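Local coordinates for ECL CdiI (Enterobacter cloacae subsp. cloacae, PDB 4NTQ), which serves as the immunity protein of a contact-dependent growth inhibition system, paired with the CdiA-CT toxin, a ribosomal RNase, at residues K45-L56 with L133-N144. Residues are numbered along the deposited sequence; the frame is centred on the assembly and turned at random.
Sequences KNSWLKSLGEGL and LNSVLDFYHSLN
Leu52 drops as a knob into the hole formed by Val136, Phe139, Tyr140 and Leu143, the tightly packed middle of an apolar contact between helices whose N-to-C directions differ by 132°. Its CD2 meets Val136 CG1 at 3.9 Å, while CD1 touches Leu143 CD1 and Phe139 CD2. One turn on, Leu56 fits among Leu133, Val136, Leu137 and Tyr140. Its CD1 rides over one face of the Tyr140 ring in a CH-pi contact, 4.1 Å from the centroid, and its CD2 reaches Leu133 CD1 at 3.6 Å.

Knobs also enter from the other helix. Tyr140, with CG turned opposite its backbone N (chi1 162°), lays its ring between Leu49, Leu52, Leu56 and Gly53; CE1 comes within 3.8 Å of Gly53 N and 3.7 Å of Leu49 CD1. Leu143 projects among Lys45, Trp48, Leu49 and Leu52; its CD1 packs on Trp48 CB at 3.8 Å and lies above one face of the Phe139 ring, toward the rim. Trp48 CE3 meets that ring's edge, 4.1 Å from Phe139 CZ.

The packing thins where side chains are more exposed: on one side of Leu143, Lys45 CG lies 3.9 Å from its CD2; on another, Leu49 CD2 turns to Asn144 OD1.

Both helices pack on the antiparallel sheet of strands 61-65, 76-85, 88-97 and 129-132: Leu52 and Val136 rest on Leu82, Leu56 and Leu133 on Phe84, and Trp48 NE1 hydrogen-bonds to Ala65 O, ending strand 61-65. On the Trp48-Phe139 flank, strand 2-6 of the other sheet adds Ile4 against Trp48 and Phe2 nearly perpendicular to Phe139.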
loop_
_atom_site.group_PDB
_atom_site.type_symbol
_atom_site.label_atom_id
_atom_site.label_comp_id
_atom_site.label_asym_id
_atom_site.label_seq_id
_atom_site.Cartn_x
_atom_site.Cartn_y
_atom_site.Cartn_z
ATOM N N LYS B 45 -1.591 5.654 13.076
ATOM C CA LYS B 45 -2.965 5.574 13.574
ATOM C C LYS B 45 -3.621 6.951 13.599
ATOM O O LYS B 45 -4.801 7.095 13.286
ATOM C CB LYS B 45 -3.006 4.932 14.969
ATOM C CG LYS B 45 -2.858 3.413 14.959
ATOM C CD LYS B 45 -2.867 2.824 16.373
ATOM C CE LYS B 45 -3.225 1.346 16.314
ATOM N NZ LYS B 45 -3.220 0.698 17.649
ATOM N N ASN B 46 -2.855 7.965 13.969
ATOM C CA ASN B 46 -3.387 9.320 13.947
ATOM C C ASN B 46 -3.784 9.738 12.523
ATOM O O ASN B 46 -4.850 10.303 12.300
ATOM C CB ASN B 46 -2.378 10.295 14.543
ATOM C CG ASN B 46 -2.694 11.717 14.196
ATOM O OD1 ASN B 46 -3.547 12.338 14.824
ATOM N ND2 ASN B 46 -2.019 12.247 13.177
ATOM N N SER B 47 -2.928 9.419 11.564
ATOM C CA SER B 47 -3.181 9.720 10.168
ATOM C C SER B 47 -4.432 9.013 9.651
ATOM O O SER B 47 -5.213 9.601 8.912
ATOM C CB SER B 47 -1.971 9.329 9.326
ATOM O OG SER B 47 -2.310 9.225 7.960
ATOM N N TRP B 48 -4.622 7.757 10.050
ATOM C CA TRP B 48 -5.797 6.992 9.645
ATOM C C TRP B 48 -7.063 7.591 10.250
ATOM O O TRP B 48 -8.097 7.671 9.589
ATOM C CB TRP B 48 -5.669 5.528 10.086
ATOM C CG TRP B 48 -4.460 4.809 9.549
ATOM C CD1 TRP B 48 -3.746 5.125 8.431
ATOM C CD2 TRP B 48 -3.822 3.657 10.120
ATOM N NE1 TRP B 48 -2.696 4.243 8.265
ATOM C CE2 TRP B 48 -2.722 3.333 9.292
ATOM C CE3 TRP B 48 -4.071 2.869 11.257
ATOM C CZ2 TRP B 48 -1.877 2.250 9.553
ATOM C CZ3 TRP B 48 -3.223 1.793 11.524
ATOM C CH2 TRP B 48 -2.136 1.498 10.674
ATOM N N LEU B 49 -6.978 8.002 11.514
ATOM C CA LEU B 49 -8.104 8.656 12.186
ATOM C C LEU B 49 -8.550 9.913 11.430
ATOM O O LEU B 49 -9.733 10.097 11.177
ATOM C CB LEU B 49 -7.752 9.018 13.633
ATOM C CG LEU B 49 -8.878 9.642 14.462
ATOM C CD1 LEU B 49 -10.108 8.772 14.431
ATOM C CD2 LEU B 49 -8.447 9.862 15.907
ATOM N N LYS B 50 -7.597 10.765 11.069
ATOM C CA LYS B 50 -7.903 11.999 10.341
ATOM C C LYS B 50 -8.487 11.687 8.980
ATOM O O LYS B 50 -9.501 12.260 8.589
ATOM C CB LYS B 50 -6.651 12.864 10.167
ATOM C CG LYS B 50 -6.184 13.567 11.436
ATOM C CD LYS B 50 -4.985 14.471 11.147
ATOM C CE LYS B 50 -4.534 15.225 12.389
ATOM N NZ LYS B 50 -3.160 15.796 12.233
ATOM N N SER B 51 -7.849 10.754 8.275
ATOM C CA SER B 51 -8.256 10.387 6.920
ATOM C C SER B 51 -9.656 9.771 6.895
ATOM O O SER B 51 -10.435 10.020 5.985
ATOM C CB SER B 51 -7.231 9.431 6.313
ATOM O OG SER B 51 -7.604 9.044 5.009
ATOM N N LEU B 52 -9.956 8.959 7.907
ATOM C CA LEU B 52 -11.255 8.340 8.051
ATOM C C LEU B 52 -12.328 9.400 8.365
ATOM O O LEU B 52 -13.397 9.424 7.747
ATOM C CB LEU B 52 -11.195 7.255 9.128
ATOM C CG LEU B 52 -10.441 5.993 8.666
ATOM C CD1 LEU B 52 -10.103 5.086 9.840
ATOM C CD2 LEU B 52 -11.236 5.221 7.610
ATOM N N GLY B 53 -12.028 10.284 9.309
ATOM C CA GLY B 53 -12.876 11.436 9.567
ATOM C C GLY B 53 -13.261 12.213 8.309
ATOM O O GLY B 53 -14.442 12.417 8.057
ATOM N N GLU B 54 -12.280 12.622 7.506
ATOM C CA GLU B 54 -12.564 13.365 6.271
ATOM C C GLU B 54 -13.460 12.560 5.343
ATOM O O GLU B 54 -14.518 13.034 4.937
ATOM C CB GLU B 54 -11.283 13.730 5.511
ATOM C CG GLU B 54 -10.228 14.474 6.306
ATOM C CD GLU B 54 -8.943 14.660 5.512
ATOM O OE1 GLU B 54 -8.930 14.282 4.320
ATOM O OE2 GLU B 54 -7.949 15.173 6.072
ATOM N N GLY B 55 -13.033 11.343 5.010
ATOM C CA GLY B 55 -13.772 10.509 4.078
ATOM C C GLY B 55 -15.170 10.164 4.564
ATOM O O GLY B 55 -16.145 10.310 3.830
ATOM N N LEU B 56 -15.277 9.705 5.806
ATOM C CA LEU B 56 -16.591 9.391 6.360
ATOM C C LEU B 56 -17.513 10.613 6.336
ATOM O O LEU B 56 -18.702 10.499 6.034
ATOM C CB LEU B 56 -16.481 8.820 7.791
ATOM C CG LEU B 56 -16.020 7.359 7.868
ATOM C CD1 LEU B 56 -15.692 6.951 9.278
ATOM C CD2 LEU B 56 -17.101 6.463 7.301
ATOM N N LEU B 133 -20.115 -0.262 5.664
ATOM C CA LEU B 133 -19.817 1.015 6.312
ATOM C C LEU B 133 -19.633 0.867 7.812
ATOM O O LEU B 133 -18.693 1.433 8.375
ATOM C CB LEU B 133 -20.924 2.029 6.042
ATOM C CG LEU B 133 -20.684 3.426 6.598
ATOM C CD1 LEU B 133 -19.325 3.923 6.118
ATOM C CD2 LEU B 133 -21.799 4.361 6.144
ATOM N N ASN B 134 -20.522 0.113 8.461
ATOM C CA ASN B 134 -20.442 -0.068 9.911
ATOM C C ASN B 134 -19.084 -0.576 10.373
ATOM O O ASN B 134 -18.598 -0.197 11.442
ATOM C CB ASN B 134 -21.531 -1.021 10.419
ATOM C CG ASN B 134 -22.874 -0.335 10.608
ATOM O OD1 ASN B 134 -22.948 0.865 10.875
ATOM N ND2 ASN B 134 -23.945 -1.105 10.484
ATOM N N SER B 135 -18.464 -1.438 9.576
ATOM C CA SER B 135 -17.221 -2.039 10.033
ATOM C C SER B 135 -16.105 -0.993 9.947
ATOM O O SER B 135 -15.150 -1.023 10.724
ATOM C CB SER B 135 -16.889 -3.313 9.252
ATOM O OG SER B 135 -16.558 -2.989 7.921
ATOM N N VAL B 136 -16.248 -0.045 9.028
ATOM C CA VAL B 136 -15.282 1.046 8.923
ATOM C C VAL B 136 -15.495 2.055 10.046
ATOM O O VAL B 136 -14.539 2.573 10.626
ATOM C CB VAL B 136 -15.361 1.749 7.561
ATOM C CG1 VAL B 136 -14.442 2.967 7.538
ATOM C CG2 VAL B 136 -14.988 0.769 6.447
ATOM N N LEU B 137 -16.757 2.327 10.352
ATOM C CA LEU B 137 -17.084 3.161 11.495
ATOM C C LEU B 137 -16.454 2.603 12.768
ATOM O O LEU B 137 -15.835 3.342 13.528
ATOM C CB LEU B 137 -18.589 3.244 11.663
ATOM C CG LEU B 137 -19.320 4.075 10.624
ATOM C CD1 LEU B 137 -20.837 4.034 10.870
ATOM C CD2 LEU B 137 -18.782 5.497 10.660
ATOM N N ASP B 138 -16.612 1.301 13.001
ATOM C CA ASP B 138 -16.078 0.692 14.221
ATOM C C ASP B 138 -14.557 0.924 14.295
ATOM O O ASP B 138 -14.034 1.367 15.319
ATOM C CB ASP B 138 -16.410 -0.806 14.291
ATOM C CG ASP B 138 -17.917 -1.083 14.364
ATOM O OD1 ASP B 138 -18.664 -0.245 14.925
ATOM O OD2 ASP B 138 -18.349 -2.142 13.846
ATOM N N PHE B 139 -13.862 0.677 13.185
ATOM C CA PHE B 139 -12.428 0.936 13.130
ATOM C C PHE B 139 -12.092 2.416 13.351
ATOM O O PHE B 139 -11.116 2.748 14.013
ATOM C CB PHE B 139 -11.850 0.474 11.793
ATOM C CG PHE B 139 -10.356 0.620 11.700
ATOM C CD1 PHE B 139 -9.529 -0.032 12.595
ATOM C CD2 PHE B 139 -9.786 1.387 10.698
ATOM C CE1 PHE B 139 -8.159 0.086 12.503
ATOM C CE2 PHE B 139 -8.424 1.523 10.596
ATOM C CZ PHE B 139 -7.600 0.868 11.505
ATOM N N TYR B 140 -12.897 3.298 12.773
ATOM C CA TYR B 140 -12.736 4.730 12.983
ATOM C C TYR B 140 -12.896 5.078 14.467
ATOM O O TYR B 140 -12.069 5.765 15.048
ATOM C CB TYR B 140 -13.762 5.470 12.136
ATOM C CG TYR B 140 -14.022 6.907 12.530
ATOM C CD1 TYR B 140 -13.066 7.888 12.331
ATOM C CD2 TYR B 140 -15.233 7.282 13.072
ATOM C CE1 TYR B 140 -13.307 9.193 12.675
ATOM C CE2 TYR B 140 -15.491 8.596 13.406
ATOM C CZ TYR B 140 -14.525 9.548 13.211
ATOM O OH TYR B 140 -14.777 10.865 13.551
ATOM N N HIS B 141 -13.961 4.582 15.080
ATOM C CA HIS B 141 -14.187 4.798 16.507
ATOM C C HIS B 141 -13.067 4.241 17.398
ATOM O O HIS B 141 -12.717 4.851 18.411
ATOM C CB HIS B 141 -15.542 4.212 16.913
ATOM C CG HIS B 141 -16.702 4.976 16.359
ATOM N ND1 HIS B 141 -17.913 4.389 16.067
ATOM C CD2 HIS B 141 -16.834 6.286 16.039
ATOM C CE1 HIS B 141 -18.742 5.303 15.590
ATOM N NE2 HIS B 141 -18.110 6.461 15.565
ATOM N N SER B 142 -12.500 3.094 17.028
ATOM C CA SER B 142 -11.504 2.468 17.898
ATOM C C SER B 142 -10.204 3.264 17.888
ATOM O O SER B 142 -9.467 3.301 18.878
ATOM C CB SER B 142 -11.226 1.032 17.484
ATOM O OG SER B 142 -10.639 1.009 16.200
ATOM N N LEU B 143 -9.913 3.896 16.761
ATOM C CA LEU B 143 -8.724 4.711 16.675
ATOM C C LEU B 143 -8.982 5.957 17.494
ATOM O O LEU B 143 -8.069 6.530 18.078
ATOM C CB LEU B 143 -8.443 5.078 15.224
ATOM C CG LEU B 143 -8.063 3.889 14.346
ATOM C CD1 LEU B 143 -8.002 4.322 12.893
ATOM C CD2 LEU B 143 -6.740 3.285 14.803
ATOM N N ASN B 144 -10.247 6.357 17.537
ATOM C CA ASN B 144 -10.662 7.596 18.187
ATOM C C ASN B 144 -10.598 7.465 19.714
ATOM O O ASN B 144 -10.653 8.458 20.447
ATOM C CB ASN B 144 -12.076 7.950 17.707
ATOM C CG ASN B 144 -12.480 9.376 18.031
ATOM O OD1 ASN B 144 -11.660 10.292 18.034
ATOM N ND2 ASN B 144 -13.764 9.568 18.297
#